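Local structure of esterase (Alcaligenes sp., 1QLW) at residues 89-92 against 93-97; 314-317 against 318-321; 297-300 against 301-304; 74-77 against 78-81; 189-192 against 193-197. The protein probably hydrolyses carboxylic esters, as a dimeric bacterial esterase of the alpha/beta-hydrolase family. All coordinates share one frame; numbering follows the deposited sequence.

Contact 1: residues 89-92 against 93-97; sequences DEYF and LRKGY
The Tyr91 ring carries Lys95 on one face: Lys95 CG stands 4.1 Å from the ring centroid and 12° off the normal, a CH-pi contact over the middle of the ring. The lysine chain is bent at chi2, and this turn lays it along the tyrosine, the two chains running alongside each other, until Lys95 CE lies 3.0 Å from Tyr91 OH. Two waters bridge the phenol oxygen and the ammonium; each makes one good and one weak bond. Tyr91 OH also hydrogen-bonds Asp311 of helix 306-319. A second flat group, the Arg94 guanidinium, meets Glu90 at its edge. Arg94 NE is 2.8 Å from Glu90 OE2 and Arg94 NH2 is 3.0 Å from the same oxygen, so a single carboxylate atom takes both bonds of this side-on salt bridge; Glu90 OE2 lies close to the guanidinium plane, while the carboxylate is turned 39° from it. The extended chains run side by side one helical turn apart, and Arg94 NH2 also bonds the carbonyl of Gly11. Edge-on to the Tyr97 ring sits Phe92 O, which accepts from Tyr97 N at 3.0 Å. The backbone bond from Gly96 N to Leu93 O, at 3.0 Å, closes the turn just inside it. Gly96 has a positive phi (97°), a backbone shape in which a CB would collide with the carbonyl oxygen of Lys95. These bonds define a Schellman motif, which ends helix 88-94 and turns the chain toward strand 99-103 in a beta-alpha-beta unit of the alpha/beta-hydrolase fold.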
loop_
_atom_site.group_PDB
_atom_site.type_symbol
_atom_site.label_atom_id
_atom_site.label_comp_id
_atom_site.label_asym_id
_atom_site.label_seq_id
_atom_site.Cartn_x
_atom_site.Cartn_y
_atom_site.Cartn_z
ATOM N N ASP A 89 9.719 -1.892 11.275
ATOM C CA ASP A 89 8.355 -2.132 11.748
ATOM C C ASP A 89 8.268 -3.389 12.612
ATOM O O ASP A 89 7.857 -3.361 13.775
ATOM C CB ASP A 89 7.525 -2.217 10.484
ATOM C CG ASP A 89 6.098 -2.420 10.805
ATOM O OD1 ASP A 89 5.635 -2.189 11.932
ATOM O OD2 ASP A 89 5.427 -2.824 9.827
ATOM N N GLU A 90 8.748 -4.524 12.075
ATOM C CA GLU A 90 8.733 -5.771 12.817
ATOM C C GLU A 90 9.617 -5.692 14.049
ATOM O O GLU A 90 9.259 -6.193 15.119
ATOM C CB GLU A 90 9.210 -6.915 11.917
ATOM C CG GLU A 90 9.225 -8.245 12.646
ATOM C CD GLU A 90 9.600 -9.453 11.841
ATOM O OE1 GLU A 90 9.742 -9.352 10.609
ATOM O OE2 GLU A 90 9.770 -10.536 12.456
ATOM N N TYR A 91 10.783 -5.072 13.933
ATOM C CA TYR A 91 11.690 -4.980 15.075
ATOM C C TYR A 91 11.051 -4.192 16.209
ATOM O O TYR A 91 11.105 -4.589 17.379
ATOM C CB TYR A 91 13.014 -4.356 14.664
ATOM C CG TYR A 91 14.068 -4.454 15.730
ATOM C CD1 TYR A 91 14.546 -5.687 16.132
ATOM C CD2 TYR A 91 14.647 -3.331 16.281
ATOM C CE1 TYR A 91 15.577 -5.788 17.049
ATOM C CE2 TYR A 91 15.669 -3.401 17.201
ATOM C CZ TYR A 91 16.146 -4.642 17.574
ATOM O OH TYR A 91 17.186 -4.770 18.466
ATOM N N PHE A 92 10.410 -3.065 15.872
ATOM C CA PHE A 92 9.767 -2.250 16.894
ATOM C C PHE A 92 8.666 -3.043 17.591
ATOM O O PHE A 92 8.531 -2.973 18.821
ATOM C CB PHE A 92 9.204 -0.967 16.286
ATOM C CG PHE A 92 10.224 0.047 15.856
ATOM C CD1 PHE A 92 11.589 -0.119 15.958
ATOM C CD2 PHE A 92 9.792 1.242 15.315
ATOM C CE1 PHE A 92 12.478 0.846 15.542
ATOM C CE2 PHE A 92 10.674 2.229 14.902
ATOM C CZ PHE A 92 12.029 2.028 15.019
ATOM N N LEU A 93 7.887 -3.810 16.827
ATOM C CA LEU A 93 6.847 -4.660 17.418
ATOM C C LEU A 93 7.461 -5.660 18.389
ATOM O O LEU A 93 6.956 -5.873 19.500
ATOM C CB LEU A 93 6.112 -5.428 16.319
ATOM C CG LEU A 93 5.288 -4.570 15.389
ATOM C CD1 LEU A 93 4.827 -5.371 14.194
ATOM C CD2 LEU A 93 4.091 -4.003 16.132
ATOM N N ARG A 94 8.573 -6.287 17.997
ATOM C CA ARG A 94 9.266 -7.269 18.825
ATOM C C ARG A 94 9.857 -6.637 20.075
ATOM O O ARG A 94 10.008 -7.297 21.105
ATOM C CB ARG A 94 10.330 -7.998 18.007
ATOM C CG ARG A 94 9.720 -8.950 16.995
ATOM C CD ARG A 94 10.794 -9.641 16.169
ATOM N NE ARG A 94 10.212 -10.592 15.225
ATOM C CZ ARG A 94 9.919 -11.853 15.512
ATOM N NH1 ARG A 94 10.137 -12.360 16.717
ATOM N NH2 ARG A 94 9.360 -12.595 14.571
ATOM N N LYS A 95 10.155 -5.341 20.024
ATOM C CA LYS A 95 10.634 -4.573 21.153
ATOM C C LYS A 95 9.498 -4.043 22.013
ATOM O O LYS A 95 9.768 -3.375 23.026
ATOM C CB LYS A 95 11.572 -3.471 20.657
ATOM C CG LYS A 95 12.876 -4.025 20.102
ATOM C CD LYS A 95 13.778 -4.538 21.203
ATOM C CE LYS A 95 15.204 -4.756 20.762
ATOM N NZ LYS A 95 16.119 -4.884 21.927
ATOM N N GLY A 96 8.250 -4.333 21.659
ATOM C CA GLY A 96 7.119 -3.997 22.487
ATOM C C GLY A 96 6.384 -2.723 22.160
ATOM O O GLY A 96 5.542 -2.293 22.947
ATOM N N TYR A 97 6.715 -2.088 21.026
ATOM C CA TYR A 97 6.008 -0.894 20.603
ATOM C C TYR A 97 4.939 -1.235 19.573
ATOM O O TYR A 97 5.192 -1.928 18.597
ATOM C CB TYR A 97 6.978 0.086 19.917
ATOM C CG TYR A 97 7.926 0.741 20.892
ATOM C CD1 TYR A 97 7.565 1.930 21.510
ATOM C CD2 TYR A 97 9.166 0.199 21.194
ATOM C CE1 TYR A 97 8.381 2.583 22.402
ATOM C CE2 TYR A 97 10.005 0.859 22.099
ATOM C CZ TYR A 97 9.591 2.020 22.710
ATOM O OH TYR A 97 10.385 2.705 23.611
HETATM O O HOH W 1 18.919 -5.163 21.274
HETATM O O HOH W 2 17.384 -7.204 19.889
#

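Contact 2: residues 314-317 against 318-321; sequences LDWI and GRNT
Backbone bonds from Gly318 N to Leu314 O (2.9 Å) and from Arg319 N to Asp315 O (3.1 Å) carry the i-to-i+4 pattern to the C-terminal end of helix 306-319, where Asn320 is the first residue to leave helical angles. At the last turn side chains join the backbone in serving the carbonyls. Asn320 ND2 donates to Trp316 O at 2.9 Å, nearly straight at 165°, with the acceptor in the amide plane. The same nitrogen lies over one face of the Trp316 indole, offset toward its rim; amide and ring are stacked with planes 23° apart, and Asn320 CB makes a CH-pi contact with the six-membered ring. Asn320 OD1 goes to Lys282. Replacing Trp316 with an alanine removes the indole face on which the Asn320 amide stacks and would probably leave a gap there, the amide held by its hydrogen bonds alone. On the exposed flank, both Arg319 NE and Arg319 NH2 grip Asp315 OD2 from one face of the carboxylate, the guanidinium being brought round by a bend at chi3 (-85°). Ile317 O receives two donors from opposite faces of its carbonyl plane: Asn320 N at 3.1 Å and Thr321 OG1 at 2.7 Å.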
loop_
_atom_site.group_PDB
_atom_site.type_symbol
_atom_site.label_atom_id
_atom_site.label_comp_id
_atom_site.label_asym_id
_atom_site.label_seq_id
_atom_site.Cartn_x
_atom_site.Cartn_y
_atom_site.Cartn_z
ATOM N N LEU A 314 15.603 3.517 19.729
ATOM C CA LEU A 314 14.692 3.025 20.760
ATOM C C LEU A 314 15.186 3.343 22.165
ATOM O O LEU A 314 14.397 3.661 23.054
ATOM C CB LEU A 314 14.434 1.531 20.595
ATOM C CG LEU A 314 13.712 1.120 19.314
ATOM C CD1 LEU A 314 13.632 -0.393 19.225
ATOM C CD2 LEU A 314 12.322 1.740 19.240
ATOM N N ASP A 315 16.505 3.288 22.357
ATOM C CA ASP A 315 17.085 3.674 23.651
ATOM C C ASP A 315 16.742 5.130 23.948
ATOM O O ASP A 315 16.337 5.489 25.058
ATOM C CB ASP A 315 18.595 3.478 23.664
ATOM C CG ASP A 315 19.276 4.044 24.894
ATOM O OD1 ASP A 315 19.212 3.412 25.968
ATOM O OD2 ASP A 315 19.874 5.138 24.802
ATOM N N TRP A 316 16.873 6.001 22.949
ATOM C CA TRP A 316 16.529 7.407 23.108
ATOM C C TRP A 316 15.043 7.567 23.389
ATOM O O TRP A 316 14.662 8.318 24.295
ATOM C CB TRP A 316 16.969 8.208 21.881
ATOM C CG TRP A 316 16.634 9.671 22.003
ATOM C CD1 TRP A 316 17.432 10.653 22.492
ATOM C CD2 TRP A 316 15.405 10.306 21.641
ATOM N NE1 TRP A 316 16.783 11.859 22.460
ATOM C CE2 TRP A 316 15.528 11.678 21.956
ATOM C CE3 TRP A 316 14.208 9.841 21.070
ATOM C CZ2 TRP A 316 14.497 12.579 21.725
ATOM C CZ3 TRP A 316 13.202 10.754 20.858
ATOM C CH2 TRP A 316 13.349 12.108 21.175
ATOM N N ILE A 317 14.195 6.847 22.649
ATOM C CA ILE A 317 12.756 6.965 22.881
ATOM C C ILE A 317 12.415 6.559 24.306
ATOM O O ILE A 317 11.674 7.257 24.996
ATOM C CB ILE A 317 11.952 6.119 21.885
ATOM C CG1 ILE A 317 12.081 6.714 20.478
ATOM C CG2 ILE A 317 10.494 6.046 22.321
ATOM C CD1 ILE A 317 11.471 5.871 19.376
ATOM N N GLY A 318 13.023 5.479 24.798
ATOM C CA GLY A 318 12.767 5.024 26.163
ATOM C C GLY A 318 13.172 6.049 27.203
ATOM O O GLY A 318 12.506 6.196 28.231
ATOM N N ARG A 319 14.250 6.787 26.980
ATOM C CA ARG A 319 14.715 7.805 27.910
ATOM C C ARG A 319 13.894 9.082 27.835
ATOM O O ARG A 319 13.934 9.889 28.767
ATOM C CB ARG A 319 16.194 8.124 27.669
ATOM C CG ARG A 319 17.148 7.010 28.056
ATOM C CD ARG A 319 18.596 7.443 27.848
ATOM N NE ARG A 319 19.006 7.218 26.468
ATOM C CZ ARG A 319 19.539 8.093 25.636
ATOM N NH1 ARG A 319 19.753 9.340 26.030
ATOM N NH2 ARG A 319 19.847 7.732 24.401
ATOM N N ASN A 320 13.163 9.324 26.758
ATOM C CA ASN A 320 12.489 10.587 26.529
ATOM C C ASN A 320 10.982 10.465 26.465
ATOM O O ASN A 320 10.279 11.340 25.968
ATOM C CB ASN A 320 13.027 11.212 25.226
ATOM C CG ASN A 320 14.430 11.725 25.470
ATOM O OD1 ASN A 320 14.572 12.835 25.987
ATOM N ND2 ASN A 320 15.462 10.957 25.186
ATOM N N THR A 321 10.469 9.365 26.982
ATOM C CA THR A 321 9.051 9.086 27.058
ATOM C C THR A 321 8.819 8.585 28.494
ATOM O O THR A 321 7.698 8.255 28.831
ATOM C CB THR A 321 8.532 8.001 26.102
ATOM O OG1 THR A 321 9.305 6.812 26.319
ATOM C CG2 THR A 321 8.584 8.408 24.646
#

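Contact 3: residues 297-300 against 301-304; sequences SHMM and MQDR
The loop between strand 283-287 and helix 306-319 folds here into a run of tight turns that a single carboxylate ties together. Asp303 reaches back across them to Ser297 with both oxygens: Asp303 OD2 accepts from Ser297 N at 2.8 Å through its syn lone pair, and Asp303 OD1 accepts a hydrogen bond from Ser297 OG, also at 2.8 Å and on the syn side, 16° out of the carboxylate plane. Ser297 OG, set between its backbone N and carbonyl carbon (chi1 74°), in turn accepts from Met299 N at 3.0 Å, an ST turn. With a leucine in place of Asp303, Ser297 N and OG would probably lose their acceptors and the hydroxyl would be less firmly oriented. An inverse gamma turn is centred on Met299, and Met299 O receives Gln302 N at 2.8 Å from above the carbonyl plane. Met299, bent at chi2 and chi3, curls its methyl over the Gln302 amide, with Met299 CE 3.4 Å from Gln302 NE2. The sulfur of Met301 packs against the same methyl. Gln302 OE1 is buried with no polar partner, whereas Gln302 NE2 bonds Thr77 O. His298 points away from the turns: its ND1 bonds Glu230, its ring stacks on His205, and NE2 lies close to Ser206 OG. That grouping is consistent with the serine-histidine-acid triad of an alpha/beta-hydrolase, whose histidine sits in a loop after the last strand.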
loop_
_atom_site.group_PDB
_atom_site.type_symbol
_atom_site.label_atom_id
_atom_site.label_comp_id
_atom_site.label_asym_id
_atom_site.label_seq_id
_atom_site.Cartn_x
_atom_site.Cartn_y
_atom_site.Cartn_z
ATOM N N SER A 297 23.872 4.631 4.966
ATOM C CA SER A 297 23.324 5.362 3.841
ATOM C C SER A 297 22.127 6.186 4.301
ATOM O O SER A 297 21.698 6.148 5.462
ATOM C CB SER A 297 22.877 4.390 2.754
ATOM O OG SER A 297 21.669 3.715 3.097
ATOM N N HIS A 298 21.507 6.875 3.337
ATOM C CA HIS A 298 20.252 7.559 3.651
ATOM C C HIS A 298 19.135 6.582 4.015
ATOM O O HIS A 298 18.215 6.930 4.748
ATOM C CB HIS A 298 19.834 8.359 2.418
ATOM C CG HIS A 298 18.587 9.146 2.575
ATOM N ND1 HIS A 298 18.434 10.132 3.532
ATOM C CD2 HIS A 298 17.421 9.116 1.890
ATOM C CE1 HIS A 298 17.218 10.646 3.421
ATOM N NE2 HIS A 298 16.595 10.074 2.396
ATOM N N MET A 299 19.210 5.367 3.481
ATOM C CA MET A 299 18.233 4.323 3.735
ATOM C C MET A 299 18.653 3.486 4.936
ATOM O O MET A 299 18.625 2.246 4.908
ATOM C CB MET A 299 18.050 3.464 2.485
ATOM C CG MET A 299 17.550 4.219 1.276
ATOM S SD MET A 299 15.960 5.010 1.457
ATOM C CE MET A 299 14.896 3.611 1.783
ATOM N N MET A 300 18.980 4.159 6.044
ATOM C CA MET A 300 19.620 3.464 7.168
ATOM C C MET A 300 18.704 2.443 7.836
ATOM O O MET A 300 19.191 1.505 8.469
ATOM C CB MET A 300 20.183 4.458 8.169
ATOM C CG MET A 300 19.105 5.258 8.881
ATOM S SD MET A 300 19.824 6.434 10.068
ATOM C CE MET A 300 20.573 7.595 8.910
ATOM N N MET A 301 17.386 2.602 7.714
ATOM C CA MET A 301 16.435 1.621 8.216
ATOM C C MET A 301 16.478 0.315 7.430
ATOM O O MET A 301 15.952 -0.702 7.887
ATOM C CB MET A 301 15.013 2.171 8.260
ATOM C CG MET A 301 14.322 2.403 6.928
ATOM S SD MET A 301 15.051 3.658 5.846
ATOM C CE MET A 301 14.675 5.134 6.831
ATOM N N GLN A 302 17.126 0.305 6.266
ATOM C CA GLN A 302 17.291 -0.864 5.422
ATOM C C GLN A 302 18.736 -1.383 5.387
ATOM O O GLN A 302 19.007 -2.424 4.775
ATOM C CB GLN A 302 16.871 -0.561 3.971
ATOM C CG GLN A 302 15.392 -0.201 3.872
ATOM C CD GLN A 302 14.953 0.167 2.475
ATOM O OE1 GLN A 302 15.747 0.196 1.539
ATOM N NE2 GLN A 302 13.660 0.463 2.370
ATOM N N ASP A 303 19.657 -0.649 5.997
ATOM C CA ASP A 303 21.070 -0.969 5.967
ATOM C C ASP A 303 21.361 -2.265 6.711
ATOM O O ASP A 303 20.547 -2.779 7.486
ATOM C CB ASP A 303 21.862 0.213 6.533
ATOM C CG ASP A 303 22.119 1.379 5.585
ATOM O OD1 ASP A 303 21.839 1.260 4.385
ATOM O OD2 ASP A 303 22.612 2.406 6.119
ATOM N N ARG A 304 22.564 -2.814 6.506
ATOM C CA ARG A 304 22.937 -4.087 7.108
ATOM C C ARG A 304 22.986 -4.018 8.629
ATOM O O ARG A 304 22.791 -5.031 9.298
ATOM C CB ARG A 304 24.251 -4.578 6.507
ATOM C CG ARG A 304 24.113 -5.009 5.054
ATOM C CD ARG A 304 25.426 -5.559 4.501
ATOM N NE ARG A 304 26.505 -4.592 4.503
ATOM C CZ ARG A 304 27.500 -4.447 5.363
ATOM N NH1 ARG A 304 27.650 -5.257 6.403
ATOM N NH2 ARG A 304 28.386 -3.484 5.153
#

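Contact 4: residues 74-77 against 78-81; sequences TGMT and WETT
Just after Thr74, whose OG1 accepts from Met76 N in an ST turn and whose O takes both Thr77 N and Thr77 OG1, Gly75 O accepts from Trp78 N at 3.1 Å, continuing the i-to-i+3 bonding begun by Thr74 O. Met76 O receives Glu79 N at 2.9 Å, from 60° out of the carbonyl plane, as well as a water that also reaches Thr80 O. The Met76 side chain is bent at chi2 (67°) and crosses Glu79 at about a right angle, with Met76 SD 3.6 Å from Glu79 OE1. Thr77 CG2 sits over the face of the Trp78 indole, 3.9 Å from the centroid of the five-membered ring and 16° off its normal; its position anti to the backbone N, beside the carbonyl carbon, leads the methyl toward the ring of the next residue. Thr77 O and Glu79 O share a second water. The Glu79 carboxylate leaves the turn for the second subunit, where Arg53 and Arg109 form salt bridges with it and Ser20 and Tyr51 of that subunit are hydrogen-bonded to it. Consecutive i-to-i+3 bonds identify a short 3-10 helix, here within the connection from strand 65-68 to helix 88-94 and at the dimer interface.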
loop_
_atom_site.group_PDB
_atom_site.type_symbol
_atom_site.label_atom_id
_atom_site.label_comp_id
_atom_site.label_asym_id
_atom_site.label_seq_id
_atom_site.Cartn_x
_atom_site.Cartn_y
_atom_site.Cartn_z
ATOM N N THR A 74 6.951 4.183 -0.245
ATOM C CA THR A 74 5.715 4.014 0.511
ATOM C C THR A 74 6.077 3.479 1.888
ATOM O O THR A 74 7.247 3.413 2.282
ATOM C CB THR A 74 4.742 3.051 -0.189
ATOM O OG1 THR A 74 5.256 1.713 -0.116
ATOM C CG2 THR A 74 4.479 3.469 -1.621
ATOM N N GLY A 75 5.074 3.065 2.658
ATOM C CA GLY A 75 5.314 2.449 3.957
ATOM C C GLY A 75 6.096 1.159 3.870
ATOM O O GLY A 75 6.632 0.687 4.887
ATOM N N MET A 76 6.216 0.562 2.672
ATOM C CA MET A 76 7.161 -0.527 2.442
ATOM C C MET A 76 8.551 -0.183 2.941
ATOM O O MET A 76 9.298 -1.111 3.304
ATOM C CB MET A 76 7.197 -0.826 0.939
ATOM C CG MET A 76 8.242 -1.833 0.508
ATOM S SD MET A 76 7.909 -3.495 1.132
ATOM C CE MET A 76 9.405 -4.352 0.650
ATOM N N THR A 77 8.944 1.079 2.985
ATOM C CA THR A 77 10.236 1.519 3.496
ATOM C C THR A 77 10.612 0.742 4.759
ATOM O O THR A 77 11.790 0.392 4.914
ATOM C CB THR A 77 10.161 3.014 3.868
ATOM O OG1 THR A 77 10.039 3.817 2.693
ATOM C CG2 THR A 77 11.406 3.489 4.617
ATOM N N TRP A 78 9.659 0.582 5.662
ATOM C CA TRP A 78 9.881 0.071 6.997
ATOM C C TRP A 78 9.668 -1.417 7.157
ATOM O O TRP A 78 9.838 -1.941 8.261
ATOM C CB TRP A 78 8.949 0.807 7.971
ATOM C CG TRP A 78 8.888 2.292 7.773
ATOM C CD1 TRP A 78 7.873 2.986 7.171
ATOM C CD2 TRP A 78 9.877 3.258 8.144
ATOM N NE1 TRP A 78 8.164 4.322 7.145
ATOM C CE2 TRP A 78 9.386 4.519 7.736
ATOM C CE3 TRP A 78 11.121 3.191 8.781
ATOM C CZ2 TRP A 78 10.103 5.694 7.962
ATOM C CZ3 TRP A 78 11.824 4.354 8.996
ATOM C CH2 TRP A 78 11.311 5.593 8.600
ATOM N N GLU A 79 9.196 -2.072 6.091
ATOM C CA GLU A 79 8.839 -3.492 6.116
ATOM C C GLU A 79 10.079 -4.322 5.862
ATOM O O GLU A 79 11.195 -3.859 6.145
ATOM C CB GLU A 79 7.667 -3.711 5.134
ATOM C CG GLU A 79 6.428 -2.928 5.582
ATOM C CD GLU A 79 5.201 -3.106 4.729
ATOM O OE1 GLU A 79 5.274 -3.694 3.628
ATOM O OE2 GLU A 79 4.133 -2.586 5.130
ATOM N N THR A 80 9.989 -5.540 5.350
ATOM C CA THR A 80 11.181 -6.336 5.082
ATOM C C THR A 80 12.151 -5.526 4.235
ATOM O O THR A 80 11.750 -4.876 3.268
ATOM C CB THR A 80 10.771 -7.577 4.290
ATOM O OG1 THR A 80 9.651 -8.195 4.945
ATOM C CG2 THR A 80 11.911 -8.544 4.074
ATOM N N THR A 81 13.441 -5.613 4.569
ATOM C CA THR A 81 14.421 -4.860 3.784
ATOM C C THR A 81 14.498 -5.423 2.375
ATOM O O THR A 81 14.080 -6.550 2.087
ATOM C CB THR A 81 15.821 -4.908 4.431
ATOM O OG1 THR A 81 16.331 -6.253 4.346
ATOM C CG2 THR A 81 15.770 -4.469 5.899
HETATM O O HOH W 3 11.895 -2.163 2.745
HETATM O O HOH W 4 13.091 -1.947 5.780
#

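Contact 5: residues 189-192 against 193-197; sequences NLSK and LAIKL
Ile195 CD1 comes to 3.6 Å from Ser191 OG, one helical turn back, in a contact between methyl and hydroxyl. Each torsion contributes: Ser191 holds OG anti to its own nitrogen (chi1 171°), while Ile195 places CG1 beside the backbone N (chi1 -68°) and runs on extended, which also brings Ile195 CG1 to 3.3 Å from Ser191 O. That carbonyl accepts Ile195 N at 2.9 Å, so the isoleucine branch lies against the same peptide that its backbone bonds. Ala194, with only CB to offer, brings it to 3.4 Å from Leu190 O, and Ala194 N bonds that oxygen at 2.8 Å. The pattern is that of a regular alpha-helix: Leu193 N donates to Asn189 O and Lys196 N to Lys192 O, these four i-to-i+4 bonds being all nearly straight. Helix 185-197 packs on the central sheet of the alpha/beta-hydrolase fold, with Leu190 and Leu193 both touching Thr66 of strand 65-68. The two leucines differ in conformation, since Leu190 CG lies beside its backbone N and Leu193 CG opposite it. Ser191 packs on Thr215 of helix 211-218. On the outer side, Lys192 is stretched out in full and rests on Val23 of strand 13-23. Lys196 sets CB 3.5 Å from Lys192 O, and a turn at chi4 ends a chain whose ammonium makes a cation-pi contact with Phe21.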
loop_
_atom_site.group_PDB
_atom_site.type_symbol
_atom_site.label_atom_id
_atom_site.label_comp_id
_atom_site.label_asym_id
_atom_site.label_seq_id
_atom_site.Cartn_x
_atom_site.Cartn_y
_atom_site.Cartn_z
ATOM N N ASN A 189 -3.215 15.181 8.753
ATOM C CA ASN A 189 -3.643 13.822 9.075
ATOM C C ASN A 189 -2.840 13.233 10.222
ATOM O O ASN A 189 -3.393 12.486 11.037
ATOM C CB ASN A 189 -3.580 12.945 7.829
ATOM C CG ASN A 189 -4.677 13.317 6.844
ATOM O OD1 ASN A 189 -5.755 13.732 7.249
ATOM N ND2 ASN A 189 -4.382 13.140 5.569
ATOM N N LEU A 190 -1.547 13.572 10.326
ATOM C CA LEU A 190 -0.762 13.087 11.458
ATOM C C LEU A 190 -1.277 13.695 12.764
ATOM O O LEU A 190 -1.216 13.018 13.794
ATOM C CB LEU A 190 0.716 13.399 11.276
ATOM C CG LEU A 190 1.397 12.575 10.171
ATOM C CD1 LEU A 190 2.763 13.178 9.866
ATOM C CD2 LEU A 190 1.528 11.122 10.569
ATOM N N SER A 191 -1.771 14.935 12.745
ATOM C CA SER A 191 -2.350 15.500 13.966
ATOM C C SER A 191 -3.609 14.729 14.343
ATOM O O SER A 191 -3.792 14.360 15.500
ATOM C CB SER A 191 -2.685 16.970 13.767
ATOM O OG SER A 191 -3.427 17.464 14.866
ATOM N N LYS A 192 -4.482 14.461 13.361
ATOM C CA LYS A 192 -5.683 13.683 13.670
ATOM C C LYS A 192 -5.302 12.342 14.251
ATOM O O LYS A 192 -5.943 11.867 15.196
ATOM C CB LYS A 192 -6.514 13.521 12.399
ATOM C CG LYS A 192 -7.160 14.816 11.936
ATOM C CD LYS A 192 -7.938 14.634 10.636
ATOM C CE LYS A 192 -8.772 15.891 10.385
ATOM N NZ LYS A 192 -9.581 15.783 9.147
ATOM N N LEU A 193 -4.300 11.666 13.665
ATOM C CA LEU A 193 -3.878 10.375 14.187
ATOM C C LEU A 193 -3.321 10.481 15.596
ATOM O O LEU A 193 -3.664 9.683 16.474
ATOM C CB LEU A 193 -2.854 9.750 13.242
ATOM C CG LEU A 193 -2.296 8.385 13.657
ATOM C CD1 LEU A 193 -3.376 7.336 13.783
ATOM C CD2 LEU A 193 -1.204 7.924 12.702
ATOM N N ALA A 194 -2.453 11.467 15.833
ATOM C CA ALA A 194 -1.879 11.631 17.173
ATOM C C ALA A 194 -2.956 11.861 18.224
ATOM O O ALA A 194 -2.859 11.350 19.349
ATOM C CB ALA A 194 -0.845 12.734 17.173
ATOM N N ILE A 195 -3.955 12.666 17.885
ATOM C CA ILE A 195 -5.057 12.950 18.812
ATOM C C ILE A 195 -5.850 11.684 19.058
ATOM O O ILE A 195 -6.215 11.367 20.191
ATOM C CB ILE A 195 -5.910 14.100 18.266
ATOM C CG1 ILE A 195 -5.097 15.403 18.301
ATOM C CG2 ILE A 195 -7.207 14.262 19.038
ATOM C CD1 ILE A 195 -5.717 16.526 17.492
ATOM N N LYS A 196 -6.135 10.914 18.019
ATOM C CA LYS A 196 -6.865 9.660 18.134
ATOM C C LYS A 196 -6.138 8.708 19.079
ATOM O O LYS A 196 -6.761 8.053 19.914
ATOM C CB LYS A 196 -7.023 8.985 16.768
ATOM C CG LYS A 196 -7.559 7.569 16.764
ATOM C CD LYS A 196 -7.590 6.950 15.376
ATOM C CE LYS A 196 -8.083 5.521 15.328
ATOM N NZ LYS A 196 -9.460 5.351 15.852
ATOM N N LEU A 197 -4.826 8.599 18.911
ATOM C CA LEU A 197 -4.030 7.687 19.724
ATOM C C LEU A 197 -3.781 8.222 21.128
ATOM O O LEU A 197 -3.475 7.431 22.019
ATOM C CB LEU A 197 -2.689 7.409 19.039
ATOM C CG LEU A 197 -2.783 6.702 17.682
ATOM C CD1 LEU A 197 -1.400 6.461 17.117
ATOM C CD2 LEU A 197 -3.585 5.408 17.771
#

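Contacts 1 and 2 end two helices that pack together, their centres about 14 Å apart: Tyr97 OH lies 3.6 Å from Ile317 CG2, and Phe92 CE1 3.8 Å from Leu314 CD2. Contact 4 precedes contact 1 along the chain and meets it through a probable hydrogen bond, Asp89 N to Trp78 O at 3.0 Å. Contacts 3 and 4, with centres about 11 Å apart, touch where Met301 CE packs 3.7 Å from Trp78 CZ3. Contact 3 carries the probable active-site histidine, His298, whose side chain is about 5 Å from a bound sulfate. Contact 5 lies on the opposite side of the chain's centre from contact 3, their centres about 27 Å apart.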